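Local coordinates for protein thermosome subunit (Methanococcoides burtonii, PDB 3AQ1) that probably works as a group II chaperonin that uses ATP to assist the folding of unfolded proteins, at residues I96-E101 with V351-G356; S134-E137 with G142-V145. All coordinates share one frame; numbering follows the deposited sequence.

Contact 1: I96-E101 with V351-G356; sequences ISPDDE and VVIEDG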
loop_
_atom_site.group_PDB
_atom_site.type_symbol
_atom_site.label_atom_id
_atom_site.label_comp_id
_atom_site.label_asym_id
_atom_site.label_seq_id
_atom_site.Cartn_x
_atom_site.Cartn_y
_atom_site.Cartn_z
ATOM N N ILE A 96 1.243 -16.594 -1.776
ATOM C CA ILE A 96 -0.046 -15.966 -1.995
ATOM C C ILE A 96 -0.158 -15.505 -3.435
ATOM O O ILE A 96 0.613 -14.665 -3.884
ATOM C CB ILE A 96 -0.251 -14.775 -1.045
ATOM C CG1 ILE A 96 -0.092 -15.243 0.392
ATOM C CG2 ILE A 96 -1.640 -14.163 -1.236
ATOM C CD1 ILE A 96 -1.207 -16.180 0.829
ATOM N N SER A 97 -1.120 -16.074 -4.151
ATOM C CA SER A 97 -1.386 -15.709 -5.533
ATOM C C SER A 97 -2.538 -14.720 -5.587
ATOM O O SER A 97 -3.425 -14.755 -4.731
ATOM C CB SER A 97 -1.738 -16.962 -6.337
ATOM O OG SER A 97 -2.624 -16.664 -7.406
ATOM N N PRO A 98 -2.540 -13.840 -6.603
ATOM C CA PRO A 98 -3.661 -12.920 -6.825
ATOM C C PRO A 98 -4.936 -13.717 -6.973
ATOM O O PRO A 98 -6.015 -13.139 -7.052
ATOM C CB PRO A 98 -3.329 -12.271 -8.171
ATOM C CG PRO A 98 -1.873 -12.439 -8.336
ATOM C CD PRO A 98 -1.520 -13.734 -7.658
ATOM N N ASP A 99 -4.795 -15.039 -7.010
ATOM C CA ASP A 99 -5.917 -15.939 -7.210
ATOM C C ASP A 99 -6.409 -16.563 -5.931
ATOM O O ASP A 99 -7.589 -16.885 -5.823
ATOM C CB ASP A 99 -5.545 -17.046 -8.192
ATOM C CG ASP A 99 -5.627 -16.592 -9.636
ATOM O OD1 ASP A 99 -6.357 -15.612 -9.933
ATOM O OD2 ASP A 99 -4.959 -17.226 -10.474
ATOM N N ASP A 100 -5.505 -16.754 -4.972
ATOM C CA ASP A 100 -5.865 -17.377 -3.700
ATOM C C ASP A 100 -6.748 -16.416 -2.901
ATOM O O ASP A 100 -6.281 -15.687 -2.028
ATOM C CB ASP A 100 -4.615 -17.797 -2.922
ATOM C CG ASP A 100 -4.935 -18.745 -1.767
ATOM O OD1 ASP A 100 -6.132 -18.874 -1.410
ATOM O OD2 ASP A 100 -3.991 -19.358 -1.214
ATOM N N GLU A 101 -8.033 -16.421 -3.223
ATOM C CA GLU A 101 -8.959 -15.398 -2.749
ATOM C C GLU A 101 -9.261 -15.491 -1.253
ATOM O O GLU A 101 -9.246 -14.489 -0.546
ATOM C CB GLU A 101 -10.249 -15.463 -3.555
ATOM C CG GLU A 101 -11.225 -14.360 -3.239
ATOM C CD GLU A 101 -12.517 -14.487 -4.034
ATOM O OE1 GLU A 101 -13.577 -14.673 -3.390
ATOM O OE2 GLU A 101 -12.469 -14.406 -5.292
ATOM N N VAL A 351 0.764 -5.138 -1.187
ATOM C CA VAL A 351 2.131 -5.510 -0.862
ATOM C C VAL A 351 2.335 -7.022 -0.782
ATOM O O VAL A 351 3.357 -7.533 -1.210
ATOM C CB VAL A 351 2.587 -4.844 0.438
ATOM C CG1 VAL A 351 3.880 -5.486 0.945
ATOM C CG2 VAL A 351 2.737 -3.333 0.220
ATOM N N VAL A 352 1.363 -7.743 -0.243
ATOM C CA VAL A 352 1.462 -9.194 -0.210
ATOM C C VAL A 352 1.463 -9.764 -1.632
ATOM O O VAL A 352 2.302 -10.601 -1.971
ATOM C CB VAL A 352 0.325 -9.827 0.623
ATOM C CG1 VAL A 352 0.256 -11.316 0.395
ATOM C CG2 VAL A 352 0.517 -9.530 2.093
ATOM N N ILE A 353 0.535 -9.302 -2.465
ATOM C CA ILE A 353 0.438 -9.793 -3.835
ATOM C C ILE A 353 1.739 -9.526 -4.590
ATOM O O ILE A 353 2.207 -10.358 -5.364
ATOM C CB ILE A 353 -0.769 -9.177 -4.576
ATOM C CG1 ILE A 353 -2.067 -9.777 -4.038
ATOM C CG2 ILE A 353 -0.661 -9.399 -6.091
ATOM C CD1 ILE A 353 -3.302 -9.267 -4.709
ATOM N N GLU A 354 2.339 -8.369 -4.346
ATOM C CA GLU A 354 3.626 -8.067 -4.954
ATOM C C GLU A 354 4.724 -9.032 -4.482
ATOM O O GLU A 354 5.397 -9.649 -5.311
ATOM C CB GLU A 354 4.016 -6.602 -4.724
ATOM C CG GLU A 354 3.254 -5.638 -5.610
ATOM C CD GLU A 354 3.600 -4.181 -5.353
ATOM O OE1 GLU A 354 3.959 -3.835 -4.203
ATOM O OE2 GLU A 354 3.501 -3.377 -6.308
ATOM N N ASP A 355 4.893 -9.169 -3.163
ATOM C CA ASP A 355 5.881 -10.093 -2.602
ATOM C C ASP A 355 5.639 -11.511 -3.107
ATOM O O ASP A 355 6.586 -12.268 -3.318
ATOM C CB ASP A 355 5.826 -10.129 -1.068
ATOM C CG ASP A 355 6.336 -8.848 -0.406
ATOM O OD1 ASP A 355 7.040 -8.046 -1.063
ATOM O OD2 ASP A 355 6.024 -8.661 0.795
ATOM N N GLY A 356 4.368 -11.872 -3.284
ATOM C CA GLY A 356 3.997 -13.234 -3.634
ATOM C C GLY A 356 4.083 -14.171 -2.440
ATOM O O GLY A 356 3.799 -15.368 -2.551
HETATM O O HOH W 1 1.075 -12.602 -5.840
#
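Ile96 and Gly356 join backbone to backbone where the long helix 332-355 of the TCP-1 chaperonin fold ends and hands the chain over to strand 357-360. Segment 96-101 runs from the end of strand 94-95 through a turn to the first residue of helix 101-109. By comparison with other group II chaperonins, this is probably the region in which the intermediate and equatorial domains meet.

Two polar links tie the backbones. Ile96 N donates to Gly356 O at 2.9 Å, and the bond is nearly straight, with an N-H...O angle of 173°. The donor approaches from above the carbonyl plane, 53° out of it. Gly356 has left helical geometry and has a positive phi, which turns the chain out of the helix. A water forms the second link: it donates to Ile96 O at 2.9 Å and to Ile353 O at 2.6 Å, so a carbonyl of the final helical turn is bridged to the loop.

The loop itself makes a type I turn from Ser97 to Asp100, closed by Asp100 N to Ser97 O at 2.9 Å. Asp100 then occupies the N-cap position of helix 101-109.

The remaining contacts are apolar. Val352, with CG1 anti to the backbone N (chi1 167°), sets this methyl against the branch point of Ile96, 3.8 Å from Ile96 CB, with both Ile96 CG1 and CG2 beside it. Beyond the branch point, Ile96 leads away and packs on Ala103 and Leu104 of helix 101-109; Val358 touches both Ile96 and Val352. Further along the turn, the ring of Pro98 crosses Ile353 at a slant, its CG lying 4.0 Å from Ile353 CG2.

Contact 2: S134-E137 with G142-V145; sequences SIVE and GLKV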
loop_
_atom_site.group_PDB
_atom_site.type_symbol
_atom_site.label_atom_id
_atom_site.label_comp_id
_atom_site.label_asym_id
_atom_site.label_seq_id
_atom_site.Cartn_x
_atom_site.Cartn_y
_atom_site.Cartn_z
ATOM N N SER A 134 -8.328 -6.020 -9.224
ATOM C CA SER A 134 -8.758 -5.451 -10.490
ATOM C C SER A 134 -7.798 -4.382 -11.006
ATOM O O SER A 134 -7.985 -3.846 -12.093
ATOM C CB SER A 134 -10.197 -4.930 -10.384
ATOM O OG SER A 134 -10.265 -3.520 -10.321
ATOM N N ILE A 135 -6.762 -4.085 -10.226
ATOM C CA ILE A 135 -5.700 -3.202 -10.682
ATOM C C ILE A 135 -4.339 -3.905 -10.701
ATOM O O ILE A 135 -3.302 -3.247 -10.819
ATOM C CB ILE A 135 -5.581 -1.945 -9.797
ATOM C CG1 ILE A 135 -5.166 -2.329 -8.372
ATOM C CG2 ILE A 135 -6.883 -1.174 -9.796
ATOM C CD1 ILE A 135 -4.405 -1.264 -7.672
ATOM N N VAL A 136 -4.339 -5.232 -10.568
ATOM C CA VAL A 136 -3.102 -6.015 -10.657
ATOM C C VAL A 136 -2.472 -5.968 -12.048
ATOM O O VAL A 136 -3.097 -6.361 -13.034
ATOM C CB VAL A 136 -3.327 -7.496 -10.295
ATOM C CG1 VAL A 136 -2.031 -8.286 -10.491
ATOM C CG2 VAL A 136 -3.821 -7.632 -8.867
ATOM N N GLU A 137 -1.230 -5.499 -12.125
ATOM C CA GLU A 137 -0.522 -5.397 -13.403
ATOM C C GLU A 137 0.501 -6.515 -13.551
ATOM O O GLU A 137 1.156 -6.898 -12.587
ATOM C CB GLU A 137 0.157 -4.026 -13.546
ATOM C CG GLU A 137 -0.822 -2.869 -13.757
ATOM C CD GLU A 137 -0.168 -1.488 -13.686
ATOM O OE1 GLU A 137 0.408 -1.139 -12.628
ATOM O OE2 GLU A 137 -0.260 -0.737 -14.687
ATOM N N GLY A 142 8.016 -9.535 -11.873
ATOM C CA GLY A 142 6.828 -9.992 -11.172
ATOM C C GLY A 142 5.616 -9.081 -11.251
ATOM O O GLY A 142 5.587 -8.127 -12.018
ATOM N N LEU A 143 4.613 -9.392 -10.433
ATOM C CA LEU A 143 3.371 -8.629 -10.340
ATOM C C LEU A 143 3.509 -7.258 -9.661
ATOM O O LEU A 143 4.273 -7.087 -8.699
ATOM C CB LEU A 143 2.349 -9.455 -9.569
ATOM C CG LEU A 143 1.871 -10.705 -10.293
ATOM C CD1 LEU A 143 1.116 -11.623 -9.352
ATOM C CD2 LEU A 143 1.002 -10.298 -11.453
ATOM N N LYS A 144 2.741 -6.291 -10.153
ATOM C CA LYS A 144 2.731 -4.942 -9.593
ATOM C C LYS A 144 1.303 -4.518 -9.216
ATOM O O LYS A 144 0.372 -4.690 -10.014
ATOM C CB LYS A 144 3.357 -3.953 -10.589
ATOM C CG LYS A 144 3.221 -2.472 -10.220
ATOM C CD LYS A 144 4.165 -1.602 -11.069
ATOM C CE LYS A 144 3.508 -0.305 -11.577
ATOM N NZ LYS A 144 4.438 0.544 -12.404
ATOM N N VAL A 145 1.133 -3.990 -7.997
ATOM C CA VAL A 145 -0.155 -3.439 -7.560
ATOM C C VAL A 145 -0.038 -1.984 -7.106
ATOM O O VAL A 145 0.330 -1.711 -5.969
ATOM C CB VAL A 145 -0.775 -4.253 -6.422
ATOM C CG1 VAL A 145 -2.065 -3.606 -5.973
ATOM C CG2 VAL A 145 -1.029 -5.691 -6.853
#
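A short antiparallel beta hairpin is formed by strands 136-137 and 144-145, both weakly bonded, with a four-residue connection, 138-141, between the segments. Its hydrogen-bonded pair is Glu137 with Lys144. Glu137 N donates to Lys144 O at 2.8 Å, and in return Lys144 N donates to Glu137 O at 3.0 Å. Leu143 CA lies 3.6 Å from the same Glu137 O, a long, bent and at most weak CA-H...O contact.

On one face of the ladder, Glu137 and Lys144 run side by side in the same direction. The carboxylate lies alongside the methylene chain of the lysine, with Glu137 OE1 3.4 Å from Lys144 CE. The charged ends do not close into a salt bridge, since Glu137 OE1 and Lys144 NZ remain 4.4 Å apart, although their opposite charges probably still attract. Glu137 also packs on Lys321 and Asn150, while Lys144 reaches Glu139 and Glu354.

Val136 and Val145 occupy the other face. Val136 divides its two methyls between Leu143, just before the partner strand, and Val145 on it: CG1 meets Leu143 CD2 at 3.8 Å, whereas Val136 CG2 lies 4.0 Å from Val145 CG2. The second methyl of Val145 receives Ile135, whose side chain crosses it at about a right angle. With chi1 at 64°, Ile135 CG1 sits between its own backbone N and carbonyl carbon and carries CD1 to 3.7 Å from Val145 CG1. Ile135 also touches Val323 and Asn150, and Val145 packs on Ile353 of helix 332-355. Two reciprocal N-H...O bonds within one residue pair, next to a non-hydrogen-bonded pair, here Val136 with Val145 and only loosely formed, are the mark of an antiparallel hairpin.

Overall arrangement
Contact 1 includes the last turn of helix 332-355, and the hairpin of contact 2 packs on the same turn, the two centres lying about 9 Å apart. Along the chain, the hairpin is nested within the loop of 249 residues that contact 1 closes. Glu354 makes the polar junction: its OE2 probably accepts a hydrogen bond from Val145 N at 3.0 Å, while OE1 forms a salt bridge with Arg450 of helix 449-467. Packing adds to this, with Pro98 against Leu143 and Glu354 CG near Leu143 O. The 96-101 turn, the hairpin and helix 449-467 thus all touch the end of this helix, the last from far along the chain.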